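Local coordinates for Lactamase_B domain-containing protein (Pontibacter korlensis, PDB 6XFR), which probably hydrolyses the beta-lactam ring of antibiotics with zinc as cofactor, giving substituted beta-amino acids as a subclass B1 metallo-beta-lactamase, at residues V31-L36 with T49-E54; C74-T77 with K83-G86; T77-D82 with A104-E109; G85-V90 with V95-S100; A120-F125 with E133-G138. All coordinates share one frame; numbering follows the deposited sequence.

Contact 1. Residues V31-L36 with T49-E54; sequences VPSHGL and TGWGKE
Ser33 and Trp51 mark the nearest backbone approach here, their CA atoms 6.7 Å apart, and no hydrogen bond crosses between the two segments. Residues 31-36 run as extended strand within one sheet of the metallo-beta-lactamase alpha-beta/beta-alpha sandwich. Residues 49-52 form the turn that leads into helix 53-67, whose first residues are Lys53 and Glu54. Trp51 is the centre of an inverse gamma turn, closed by a weak bond from Gly52 N to Gly50 O, and Gly52 is the N-cap of the helix. Chi1 of -162° swings CG away from the Trp51 backbone N and sends the indole back to the strand. The six-membered part of the ring does the touching. Ser33 CB comes at it obliquely, 3.6 Å from Trp51 CE3, while Ser33 OG is taken by Lys83 NZ. The active site is close by: Ser33 also touches His202 and Trp51 lies near Asp82, both zinc ligands. Lys24 makes a cation-pi contact with the indole and gives a hydrogen bond from NZ to Trp51 O. At the outer corner of the ring Val31 supplies two atoms: CG1 packs 3.6 Å from Trp51 CH2, and Val31 O lies at the ring edge, near its plane, beside Trp51 CZ3.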
# COMPACT_ATOMS: atom_id res chain seq x y z
N VAL B 31 9.35 12.21 8.57
CA VAL B 31 8.80 12.39 7.24
C VAL B 31 9.41 11.34 6.32
O VAL B 31 10.64 11.29 6.17
CB VAL B 31 9.07 13.81 6.71
CG1 VAL B 31 8.76 13.90 5.25
CG2 VAL B 31 8.24 14.82 7.48
N PRO B 32 8.62 10.49 5.69
CA PRO B 32 9.15 9.57 4.68
C PRO B 32 9.24 10.21 3.30
O PRO B 32 8.55 11.18 2.97
CB PRO B 32 8.13 8.42 4.69
CG PRO B 32 6.82 9.11 5.01
CD PRO B 32 7.18 10.28 5.94
N SER B 33 10.12 9.64 2.48
CA SER B 33 10.20 9.94 1.06
C SER B 33 10.24 8.62 0.29
O SER B 33 11.06 7.75 0.59
CB SER B 33 11.43 10.79 0.73
OG SER B 33 11.14 11.63 -0.39
N HIS B 34 9.31 8.46 -0.65
CA HIS B 34 9.17 7.22 -1.38
C HIS B 34 9.76 7.35 -2.78
O HIS B 34 9.61 8.39 -3.43
CB HIS B 34 7.70 6.79 -1.46
CG HIS B 34 7.05 6.66 -0.12
ND1 HIS B 34 7.59 5.88 0.88
CD2 HIS B 34 5.91 7.19 0.38
CE1 HIS B 34 6.81 5.95 1.95
NE2 HIS B 34 5.79 6.74 1.67
N GLY B 35 10.48 6.31 -3.20
CA GLY B 35 10.81 6.09 -4.60
C GLY B 35 10.43 4.67 -4.98
O GLY B 35 9.93 3.90 -4.16
N LEU B 36 10.71 4.33 -6.24
CA LEU B 36 10.51 2.98 -6.74
C LEU B 36 11.84 2.34 -7.12
O LEU B 36 12.78 3.01 -7.56
CB LEU B 36 9.63 2.95 -7.98
CG LEU B 36 8.15 3.23 -7.88
CD1 LEU B 36 7.47 2.88 -9.23
CD2 LEU B 36 7.57 2.43 -6.74
N THR B 49 16.25 8.97 -6.12
CA THR B 49 17.33 8.58 -5.24
C THR B 49 16.81 8.56 -3.82
O THR B 49 15.69 8.99 -3.54
CB THR B 49 18.49 9.58 -5.39
OG1 THR B 49 18.01 10.89 -5.04
CG2 THR B 49 19.03 9.59 -6.81
N GLY B 50 17.63 8.12 -2.89
CA GLY B 50 17.30 8.32 -1.50
C GLY B 50 17.21 9.80 -1.18
O GLY B 50 17.53 10.68 -1.97
N TRP B 51 16.77 10.07 0.03
CA TRP B 51 16.67 11.43 0.51
C TRP B 51 18.06 11.85 0.99
O TRP B 51 18.33 12.04 2.17
CB TRP B 51 15.63 11.49 1.61
CG TRP B 51 15.16 12.80 1.87
CD1 TRP B 51 15.68 13.95 1.40
CD2 TRP B 51 14.06 13.16 2.70
NE1 TRP B 51 14.97 15.02 1.88
CE2 TRP B 51 13.96 14.56 2.67
CE3 TRP B 51 13.13 12.43 3.45
CZ2 TRP B 51 12.98 15.25 3.38
CZ3 TRP B 51 12.16 13.11 4.15
CH2 TRP B 51 12.10 14.51 4.11
N GLY B 52 18.98 11.92 0.04
CA GLY B 52 20.36 12.28 0.31
C GLY B 52 21.30 11.10 0.14
O GLY B 52 20.89 9.97 -0.13
N LYS B 53 22.57 11.39 0.38
CA LYS B 53 23.66 10.44 0.15
C LYS B 53 23.52 9.18 0.99
O LYS B 53 23.63 8.06 0.47
CB LYS B 53 25.00 11.13 0.45
CG LYS B 53 26.26 10.26 0.36
CD LYS B 53 27.54 11.08 0.75
CE LYS B 53 27.18 12.22 1.74
NZ LYS B 53 28.30 13.00 2.37
N GLU B 54 23.32 9.34 2.30
CA GLU B 54 23.35 8.18 3.18
C GLU B 54 22.19 7.21 2.92
O GLU B 54 22.41 5.99 2.86
CB GLU B 54 23.35 8.62 4.64
CG GLU B 54 23.51 7.44 5.57
CD GLU B 54 24.87 6.79 5.41
OE1 GLU B 54 25.89 7.45 5.73
OE2 GLU B 54 24.92 5.63 4.93

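Contact 2. Residues C74-T77 with K83-G86; sequences CVPT and KLGG
Pro76 and Leu84 bring the two segments together, Pro76 from the chain leading out of strand 71-75 and Leu84 from the residues that follow the zinc-binding loop. Their CA atoms stand 5.5 Å apart, and the contact is buried and made without a hydrogen bond. Leu84 turns its CG anti to the backbone N (chi1 161°), which lays branch CD1 against the proline ring, 3.4 Å from Pro76 CG; the two side chains meet at a slant. Its CB also approaches Pro76 CB, at 3.9 Å. Main chain touches the proline as well, Lys83 O lying 3.6 Å from Pro76 CB. Lys83 is the more contorted residue. Its chain starts toward the other segment, bends at chi2 (-80°) and again at chi3 (88°), and so curls round the Thr77 hydroxyl. Thr77 OG1 is 3.7 Å from both Lys83 CG and Lys83 CD, touching the aliphatic part alone. The double bend carries the ammonium away to a buried polar cluster: Lys83 NZ forms a salt bridge with Asp48 OD1 and hydrogen bonds with Ser33 OG and Ser201 OG. Thr77 OG1 has its own weak hydrogen bond to Asp48 OD2. Asp48 thus ties both residues together from outside the contact. Pro76 and Lys83 bracket the stretch, loop and first helical residues, that bears the HxHxD zinc-binding motif of metallo-beta-lactamases.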
# COMPACT_ATOMS: atom_id res chain seq x y z
N CYS B 74 18.83 5.81 -13.32
CA CYS B 74 18.08 6.40 -12.23
C CYS B 74 17.38 7.64 -12.77
O CYS B 74 17.98 8.46 -13.48
CB CYS B 74 19.05 6.76 -11.09
SG CYS B 74 18.44 7.91 -9.84
N VAL B 75 16.12 7.80 -12.38
CA VAL B 75 15.31 8.84 -13.01
C VAL B 75 14.71 9.67 -11.89
O VAL B 75 13.68 9.27 -11.33
CB VAL B 75 14.20 8.23 -13.89
CG1 VAL B 75 13.30 9.34 -14.48
CG2 VAL B 75 14.77 7.30 -14.95
N PRO B 76 15.32 10.80 -11.52
CA PRO B 76 14.67 11.70 -10.55
C PRO B 76 13.45 12.33 -11.17
O PRO B 76 13.38 12.50 -12.38
CB PRO B 76 15.75 12.74 -10.24
CG PRO B 76 17.03 12.06 -10.58
CD PRO B 76 16.71 11.18 -11.76
N THR B 77 12.45 12.59 -10.32
CA THR B 77 11.19 13.16 -10.78
C THR B 77 11.11 14.68 -10.65
O THR B 77 10.15 15.28 -11.15
CB THR B 77 10.03 12.51 -10.04
OG1 THR B 77 10.10 12.84 -8.64
CG2 THR B 77 10.06 11.00 -10.24
N LYS B 83 13.97 13.86 -3.88
CA LYS B 83 13.92 12.98 -5.04
C LYS B 83 15.22 12.91 -5.82
O LYS B 83 15.35 12.04 -6.70
CB LYS B 83 12.79 13.40 -6.00
CG LYS B 83 11.42 13.68 -5.32
CD LYS B 83 10.60 12.42 -4.98
CE LYS B 83 10.98 11.89 -3.59
NZ LYS B 83 10.31 10.64 -3.11
N LEU B 84 16.22 13.75 -5.51
CA LEU B 84 17.43 13.80 -6.34
C LEU B 84 18.73 14.02 -5.56
O LEU B 84 19.80 13.94 -6.17
CB LEU B 84 17.27 14.92 -7.39
CG LEU B 84 18.46 15.51 -8.11
CD1 LEU B 84 18.81 14.67 -9.34
CD2 LEU B 84 18.12 16.93 -8.48
N GLY B 85 18.67 14.23 -4.24
CA GLY B 85 19.84 14.52 -3.43
C GLY B 85 20.82 13.37 -3.27
O GLY B 85 21.85 13.53 -2.61
N GLY B 86 20.51 12.20 -3.83
CA GLY B 86 21.46 11.10 -3.78
C GLY B 86 22.06 10.85 -5.15
O GLY B 86 22.65 9.79 -5.38

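Contact 3. Residues T77-D82 with A104-E109; sequences THWHDD and AILAAE. With ZN (zinc ion), chain N; ZN (zinc ion), chain O; SO4 (sulfate ion), chain X.
Trp79 lays one face of its indole under the CB of Leu106, in a CH-pi contact with helix 101-109. Leu106 CB is 3.8 Å from the centroid of the five-membered ring and 25° off its normal. Branch CD1 of the leucine extends along the same pyrrole side, 3.6 Å from Trp79 CD1, and the two side chains cross at about a right angle. Chi1 of 63° turns the Trp79 indole so that its face lies against Leu106. At the root of the side chain, Trp79 CB reaches Ala107 CB at 4.5 Å. His80 CD2 lies over the opposite face of the indole, toward its rim, so the ring is layered between the helix and a metal ligand. The residues flanking Trp79 both turn to one zinc: His78 NE2 and His80 ND1 each bind it at 2.2 Å, and His141 is the third protein ligand. His80 NE2 is hydrogen-bonded to Asp175 OD1, so the ring is held at both nitrogens, by zinc and by the carboxylate. Asp82 OD2 binds the second zinc at 2.2 Å, together with Cys160, His202 and a water. A sulfate, probably from the crystallisation liquor, sits beside the site and takes a weak hydrogen bond from Asp82 N. This is the HxHxD motif and the dinuclear site of B1 metallo-beta-lactamases, with a three-histidine zinc and an Asp-Cys-His zinc.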
# COMPACT_ATOMS: atom_id res chain seq x y z
N THR B 77 12.45 12.59 -10.32
CA THR B 77 11.19 13.16 -10.78
C THR B 77 11.11 14.68 -10.65
O THR B 77 10.15 15.28 -11.15
CB THR B 77 10.03 12.51 -10.04
OG1 THR B 77 10.10 12.84 -8.64
CG2 THR B 77 10.06 11.00 -10.24
N HIS B 78 12.05 15.32 -9.97
CA HIS B 78 12.20 16.77 -10.00
C HIS B 78 13.45 17.10 -9.20
O HIS B 78 14.17 16.21 -8.75
CB HIS B 78 10.91 17.47 -9.53
CG HIS B 78 10.64 17.38 -8.07
ND1 HIS B 78 10.46 16.18 -7.42
CD2 HIS B 78 10.46 18.35 -7.14
CE1 HIS B 78 10.21 16.42 -6.14
NE2 HIS B 78 10.20 17.72 -5.95
N TRP B 79 13.75 18.40 -9.07
CA TRP B 79 15.10 18.79 -8.67
C TRP B 79 15.36 18.79 -7.17
O TRP B 79 16.52 18.88 -6.77
CB TRP B 79 15.45 20.18 -9.22
CG TRP B 79 14.62 21.33 -8.72
CD1 TRP B 79 13.45 21.81 -9.25
CD2 TRP B 79 14.92 22.18 -7.60
NE1 TRP B 79 13.01 22.91 -8.54
CE2 TRP B 79 13.89 23.15 -7.52
CE3 TRP B 79 15.97 22.22 -6.67
CZ2 TRP B 79 13.87 24.15 -6.54
CZ3 TRP B 79 15.95 23.22 -5.69
CH2 TRP B 79 14.90 24.16 -5.64
N HIS B 80 14.33 18.60 -6.35
CA HIS B 80 14.51 18.73 -4.91
C HIS B 80 15.31 17.57 -4.32
O HIS B 80 15.38 16.46 -4.87
CB HIS B 80 13.15 18.82 -4.23
CG HIS B 80 12.54 20.18 -4.26
ND1 HIS B 80 11.18 20.39 -4.15
CD2 HIS B 80 13.09 21.41 -4.38
CE1 HIS B 80 10.92 21.68 -4.19
NE2 HIS B 80 12.06 22.33 -4.34
N ASP B 81 15.88 17.83 -3.14
CA ASP B 81 16.82 16.89 -2.53
C ASP B 81 16.15 15.55 -2.23
O ASP B 81 16.79 14.50 -2.36
CB ASP B 81 17.41 17.50 -1.25
CG ASP B 81 18.71 18.29 -1.50
OD1 ASP B 81 19.24 18.87 -0.53
OD2 ASP B 81 19.21 18.34 -2.65
N ASP B 82 14.87 15.56 -1.85
CA ASP B 82 14.17 14.33 -1.47
C ASP B 82 13.99 13.37 -2.64
O ASP B 82 13.93 12.16 -2.42
CB ASP B 82 12.81 14.63 -0.79
CG ASP B 82 11.74 15.18 -1.74
OD1 ASP B 82 12.06 15.90 -2.70
OD2 ASP B 82 10.54 14.95 -1.50
N ALA B 104 17.04 19.51 -15.19
CA ALA B 104 18.47 19.78 -15.23
C ALA B 104 18.75 21.27 -15.07
O ALA B 104 19.73 21.67 -14.42
CB ALA B 104 19.07 19.24 -16.53
N ILE B 105 17.91 22.12 -15.66
CA ILE B 105 18.09 23.56 -15.55
C ILE B 105 17.94 24.00 -14.09
O ILE B 105 18.81 24.71 -13.55
CB ILE B 105 17.11 24.31 -16.47
CG1 ILE B 105 17.34 23.94 -17.95
CG2 ILE B 105 17.25 25.85 -16.29
CD1 ILE B 105 16.30 24.54 -18.95
N LEU B 106 16.85 23.56 -13.43
CA LEU B 106 16.59 23.99 -12.06
C LEU B 106 17.63 23.44 -11.09
O LEU B 106 18.01 24.12 -10.12
CB LEU B 106 15.18 23.57 -11.64
CG LEU B 106 14.08 24.28 -12.42
CD1 LEU B 106 12.71 23.60 -12.27
CD2 LEU B 106 14.05 25.71 -11.98
N ALA B 107 18.10 22.22 -11.33
CA ALA B 107 19.22 21.70 -10.56
C ALA B 107 20.46 22.60 -10.69
O ALA B 107 21.13 22.91 -9.70
CB ALA B 107 19.54 20.28 -11.00
N ALA B 108 20.78 23.03 -11.92
CA ALA B 108 21.92 23.93 -12.09
C ALA B 108 21.73 25.25 -11.34
O ALA B 108 22.66 25.75 -10.70
CB ALA B 108 22.19 24.17 -13.58
N GLU B 109 20.51 25.81 -11.35
CA GLU B 109 20.28 27.08 -10.66
C GLU B 109 20.26 26.95 -9.15
O GLU B 109 20.29 27.97 -8.46
CB GLU B 109 18.95 27.69 -11.10
CG GLU B 109 18.94 28.20 -12.51
CD GLU B 109 17.56 28.69 -12.93
OE1 GLU B 109 16.88 29.35 -12.12
OE2 GLU B 109 17.16 28.39 -14.07
ZN ZN N . 9.90 18.57 -3.96
ZN ZN O . 8.67 16.18 -1.47
S SO4 X . 12.34 18.80 0.16
O1 SO4 X . 11.36 18.18 -0.73
O2 SO4 X . 11.76 18.83 1.51
O3 SO4 X . 12.62 20.15 -0.32
O4 SO4 X . 13.62 18.09 0.15
O HOH W 1 6.98 17.55 -0.69

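Contact 4. Residues G85-V90 with V95-S100; sequences GGMEAV and VPVVTS
Met87 and Val90 of helix 87-91 pack on Val95 and Val97 in a buried contact of apolar side chains, close to where the chain passes from this short helix to strand 98-100 in the metallo-beta-lactamase fold. The helix starts at its N-cap Gly86, whose carbonyl accepts the bond from Val90 N, and that single turn sets Met87 and Val90 on the same flank. No hydrogen bond links the segments; the side chains meet by van der Waals contact of valine branches and the methionine chain. Val90 has its CG1 anti to the backbone N (chi1 163°), directed at the returning chain. There it meets two valines, with Val95 CG1 at 3.6 Å and Val97 CG2 at 3.7 Å from Val90 CG1. Val97 CG2 in turn lies between both helical residues, since Met87 CG is 3.8 Å from it. These residues also touch other elements: Val90 reaches Thr56 of helix 53-67 and Cys74 of strand 71-75, Val95 reaches Val71, and Val97 touches Pro76. Val97 N is hydrogen-bonded to Asp116 OD1, which anchors the stretch before it enters the small parallel sheet with strand 117-119. Met87 stays extended through chi2 and bends only at chi3 (57°), its chain crossing Val97 at about a right angle, so that the sulfur rests over the other valine branch, Met87 SD to Val97 CG1 at 3.9 Å.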
# COMPACT_ATOMS: atom_id res chain seq x y z
N GLY B 85 18.67 14.23 -4.24
CA GLY B 85 19.84 14.52 -3.43
C GLY B 85 20.82 13.37 -3.27
O GLY B 85 21.85 13.53 -2.61
N GLY B 86 20.51 12.20 -3.83
CA GLY B 86 21.46 11.10 -3.78
C GLY B 86 22.06 10.85 -5.15
O GLY B 86 22.65 9.79 -5.38
N MET B 87 21.91 11.82 -6.07
CA MET B 87 22.42 11.69 -7.43
C MET B 87 23.93 11.52 -7.46
O MET B 87 24.47 10.65 -8.16
CB MET B 87 22.01 12.90 -8.26
CG MET B 87 22.79 13.09 -9.55
SD MET B 87 22.08 14.40 -10.61
CE MET B 87 22.10 15.83 -9.53
N GLU B 88 24.65 12.40 -6.76
CA GLU B 88 26.10 12.27 -6.67
C GLU B 88 26.49 10.87 -6.21
O GLU B 88 27.41 10.25 -6.75
CB GLU B 88 26.66 13.36 -5.75
CG GLU B 88 26.29 14.76 -6.27
CD GLU B 88 26.14 15.83 -5.17
OE1 GLU B 88 26.13 15.48 -3.96
OE2 GLU B 88 26.02 17.03 -5.53
N ALA B 89 25.81 10.35 -5.18
CA ALA B 89 26.08 8.99 -4.73
C ALA B 89 25.82 7.97 -5.85
O ALA B 89 26.56 6.99 -6.00
CB ALA B 89 25.23 8.69 -3.50
N VAL B 90 24.76 8.18 -6.63
CA VAL B 90 24.44 7.27 -7.73
C VAL B 90 25.51 7.36 -8.82
O VAL B 90 25.99 6.33 -9.32
CB VAL B 90 23.03 7.60 -8.26
CG1 VAL B 90 22.80 7.01 -9.64
CG2 VAL B 90 21.98 7.15 -7.29
N VAL B 95 26.40 4.82 -12.53
CA VAL B 95 25.00 4.71 -12.95
C VAL B 95 24.57 6.01 -13.62
O VAL B 95 24.67 7.08 -13.00
CB VAL B 95 24.12 4.42 -11.73
CG1 VAL B 95 22.63 4.43 -12.12
CG2 VAL B 95 24.55 3.12 -11.09
N PRO B 96 24.01 5.96 -14.83
CA PRO B 96 23.51 7.20 -15.46
C PRO B 96 22.23 7.73 -14.81
O PRO B 96 21.21 7.03 -14.71
CB PRO B 96 23.27 6.81 -16.93
CG PRO B 96 23.26 5.35 -16.96
CD PRO B 96 24.03 4.82 -15.77
N VAL B 97 22.27 9.00 -14.41
CA VAL B 97 21.11 9.74 -13.94
C VAL B 97 20.54 10.52 -15.11
O VAL B 97 21.29 11.15 -15.87
CB VAL B 97 21.47 10.72 -12.80
CG1 VAL B 97 20.22 11.41 -12.34
CG2 VAL B 97 22.18 10.00 -11.66
N VAL B 98 19.23 10.48 -15.26
CA VAL B 98 18.56 11.02 -16.43
C VAL B 98 17.34 11.80 -15.99
O VAL B 98 16.51 11.28 -15.22
CB VAL B 98 18.15 9.88 -17.39
CG1 VAL B 98 17.34 10.40 -18.56
CG2 VAL B 98 19.40 9.13 -17.88
N THR B 99 17.18 13.02 -16.51
CA THR B 99 16.10 13.89 -16.05
C THR B 99 15.48 14.60 -17.26
O THR B 99 15.94 14.47 -18.39
CB THR B 99 16.59 14.87 -14.96
OG1 THR B 99 17.35 15.92 -15.54
CG2 THR B 99 17.47 14.18 -13.93
N SER B 100 14.41 15.33 -17.01
CA SER B 100 13.92 16.26 -18.01
C SER B 100 14.90 17.42 -18.18
O SER B 100 15.78 17.64 -17.34
CB SER B 100 12.52 16.78 -17.63
OG SER B 100 12.57 17.68 -16.54

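Contact 5. Residues A120-F125 with E133-G138; sequences ATDTTF and EVYFPG. With EPE (4-(2-hydroxyethyl)-1-piperazine ethanesulfonic acid), chain M.
Glu133 and Thr124 sit next to each other on a beta hairpin, an antiparallel non-hydrogen-bonded pair with CA atoms 4.3 Å apart and side chains on the same face. From Glu133 CB, which lies near Thr124 OG1, the chain steps to CG, in van der Waals reach of that hydroxyl at 3.5 Å and of Thr124 CG2 at 3.9 Å. Chi1 of -60° sets CG beside the backbone N, and beyond it the chain is extended, leading CD out to a bound HEPES buffer molecule. Both carboxylate oxygens lie within weak hydrogen-bonding distance of the piperazine nitrogen EPE N4, Glu133 OE1 at 3.3 Å and Glu133 OE2 at 3.2 Å. Thr124 OG1 adds a hydrogen bond with the buffer hydroxyl O8, at 2.9 Å; Tyr149 OH and Lys194 N bind the molecule too. Main-chain pairing beneath is firm at one point, Val134 N to Thr123 O at 2.9 Å and nearly straight. Toward the open end of the hairpin, Asp122 OD1 takes a weak bond from Phe136 N, while OD2 approaches the Tyr135 ring obliquely. On the other face Val134 CG2 meets the edge of the Phe125 ring. The hairpin forms one margin of a five-stranded mixed sheet: strand 123-127 is outermost, strand 130-135 pairs onward with strand 147-150, and Tyr135 reaches across to Arg187 and Arg191 of helix 181-191.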
# COMPACT_ATOMS: atom_id res chain seq x y z
N ALA B 120 13.88 16.13 -23.55
CA ALA B 120 12.93 17.21 -23.72
C ALA B 120 11.53 16.74 -24.11
O ALA B 120 10.63 17.58 -24.25
CB ALA B 120 13.43 18.18 -24.78
N THR B 121 11.34 15.44 -24.31
CA THR B 121 10.09 14.85 -24.78
C THR B 121 9.53 13.84 -23.78
O THR B 121 10.29 13.20 -23.04
CB THR B 121 10.27 14.19 -26.18
OG1 THR B 121 11.48 13.41 -26.23
CG2 THR B 121 10.30 15.24 -27.25
N ASP B 122 8.20 13.72 -23.72
CA ASP B 122 7.58 12.56 -23.06
C ASP B 122 8.07 11.27 -23.71
O ASP B 122 8.05 11.14 -24.94
CB ASP B 122 6.06 12.64 -23.15
CG ASP B 122 5.47 13.80 -22.34
OD1 ASP B 122 6.16 14.27 -21.41
OD2 ASP B 122 4.33 14.23 -22.62
N THR B 123 8.54 10.34 -22.88
CA THR B 123 9.28 9.19 -23.38
C THR B 123 8.69 7.90 -22.83
O THR B 123 8.42 7.79 -21.64
CB THR B 123 10.76 9.21 -22.97
OG1 THR B 123 10.85 9.23 -21.53
CG2 THR B 123 11.44 10.45 -23.50
N THR B 124 8.56 6.91 -23.71
CA THR B 124 8.29 5.54 -23.31
C THR B 124 9.50 4.71 -23.67
O THR B 124 9.86 4.64 -24.84
CB THR B 124 7.07 4.97 -24.05
OG1 THR B 124 5.90 5.75 -23.78
CG2 THR B 124 6.86 3.55 -23.63
N PHE B 125 10.06 4.00 -22.70
CA PHE B 125 11.20 3.15 -23.02
C PHE B 125 11.10 1.81 -22.30
O PHE B 125 10.26 1.61 -21.40
CB PHE B 125 12.51 3.83 -22.65
CG PHE B 125 12.68 4.00 -21.19
CD1 PHE B 125 13.45 3.12 -20.47
CD2 PHE B 125 12.05 5.03 -20.54
CE1 PHE B 125 13.61 3.29 -19.11
CE2 PHE B 125 12.20 5.19 -19.19
CZ PHE B 125 12.98 4.32 -18.47
N GLU B 133 6.98 4.71 -18.75
CA GLU B 133 6.59 5.96 -19.39
C GLU B 133 6.93 7.08 -18.44
O GLU B 133 6.75 6.94 -17.22
CB GLU B 133 5.11 5.97 -19.71
CG GLU B 133 4.74 4.83 -20.63
CD GLU B 133 3.24 4.70 -20.90
OE1 GLU B 133 2.44 5.43 -20.27
OE2 GLU B 133 2.87 3.88 -21.77
N VAL B 134 7.51 8.14 -18.95
CA VAL B 134 7.74 9.32 -18.14
C VAL B 134 6.90 10.43 -18.73
O VAL B 134 6.77 10.53 -19.95
CB VAL B 134 9.23 9.66 -18.03
CG1 VAL B 134 9.47 10.68 -16.91
CG2 VAL B 134 9.97 8.40 -17.68
N TYR B 135 6.24 11.21 -17.89
CA TYR B 135 5.26 12.16 -18.41
C TYR B 135 5.26 13.45 -17.60
O TYR B 135 5.47 13.43 -16.38
CB TYR B 135 3.86 11.56 -18.44
CG TYR B 135 2.76 12.53 -18.85
CD1 TYR B 135 2.62 12.95 -20.16
CD2 TYR B 135 1.86 13.01 -17.93
CE1 TYR B 135 1.62 13.82 -20.54
CE2 TYR B 135 0.86 13.86 -18.29
CZ TYR B 135 0.74 14.27 -19.60
OH TYR B 135 -0.29 15.15 -19.93
N PHE B 136 5.06 14.56 -18.31
CA PHE B 136 5.01 15.89 -17.70
C PHE B 136 3.59 16.39 -17.76
O PHE B 136 3.12 16.72 -18.85
CB PHE B 136 5.94 16.87 -18.43
CG PHE B 136 5.91 18.26 -17.84
CD1 PHE B 136 6.38 18.48 -16.55
CD2 PHE B 136 5.36 19.33 -18.57
CE1 PHE B 136 6.33 19.76 -16.01
CE2 PHE B 136 5.30 20.60 -18.04
CZ PHE B 136 5.79 20.83 -16.76
N PRO B 137 2.86 16.43 -16.65
CA PRO B 137 1.48 16.92 -16.66
C PRO B 137 1.34 18.42 -16.43
O PRO B 137 0.22 18.94 -16.52
CB PRO B 137 0.83 16.14 -15.51
CG PRO B 137 1.95 15.91 -14.55
CD PRO B 137 3.22 15.78 -15.37
N GLY B 138 2.43 19.11 -16.14
CA GLY B 138 2.41 20.51 -15.79
C GLY B 138 2.99 20.78 -14.41
O GLY B 138 3.24 19.87 -13.62
N1 EPE M . -1.56 4.47 -21.45
C2 EPE M . -0.99 5.74 -20.96
C3 EPE M . -0.35 6.56 -22.07
N4 EPE M . 0.54 5.77 -22.90
C5 EPE M . 0.11 4.42 -23.24
C6 EPE M . -0.50 3.66 -22.07
C7 EPE M . 1.42 6.47 -23.83
C8 EPE M . 2.69 5.66 -24.15
O8 EPE M . 3.42 6.21 -25.23
C9 EPE M . -2.05 3.76 -20.27
C10 EPE M . -3.57 3.67 -20.19
S EPE M . -4.14 2.94 -18.63
O1S EPE M . -3.25 1.89 -18.09
O2S EPE M . -5.43 2.32 -18.92
O3S EPE M . -4.33 4.02 -17.68

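Contacts 1 to 4 form a continuous patch, and contact 5 stands apart, its centre about 22 Å from that of contact 1, across the middle of the chain. Contact 2 is the hub: it shares Thr77 with contact 3 and Gly85 and Gly86 with contact 4. A probable hydrogen bond from Gly86 N to Thr49 OG1, 3.1 Å, joins it to contact 1, and another from Val98 N to Cys74 O, 3.0 Å, ties it to contact 4. Contact 3 holds ligands of both active-site zincs, and contact 1 borders it where Trp51 CD1 packs 3.3 Å from Asp82 CA. Contact 4 lies further back, the Met87 side chain being about 11 Å from those of His78 and His80.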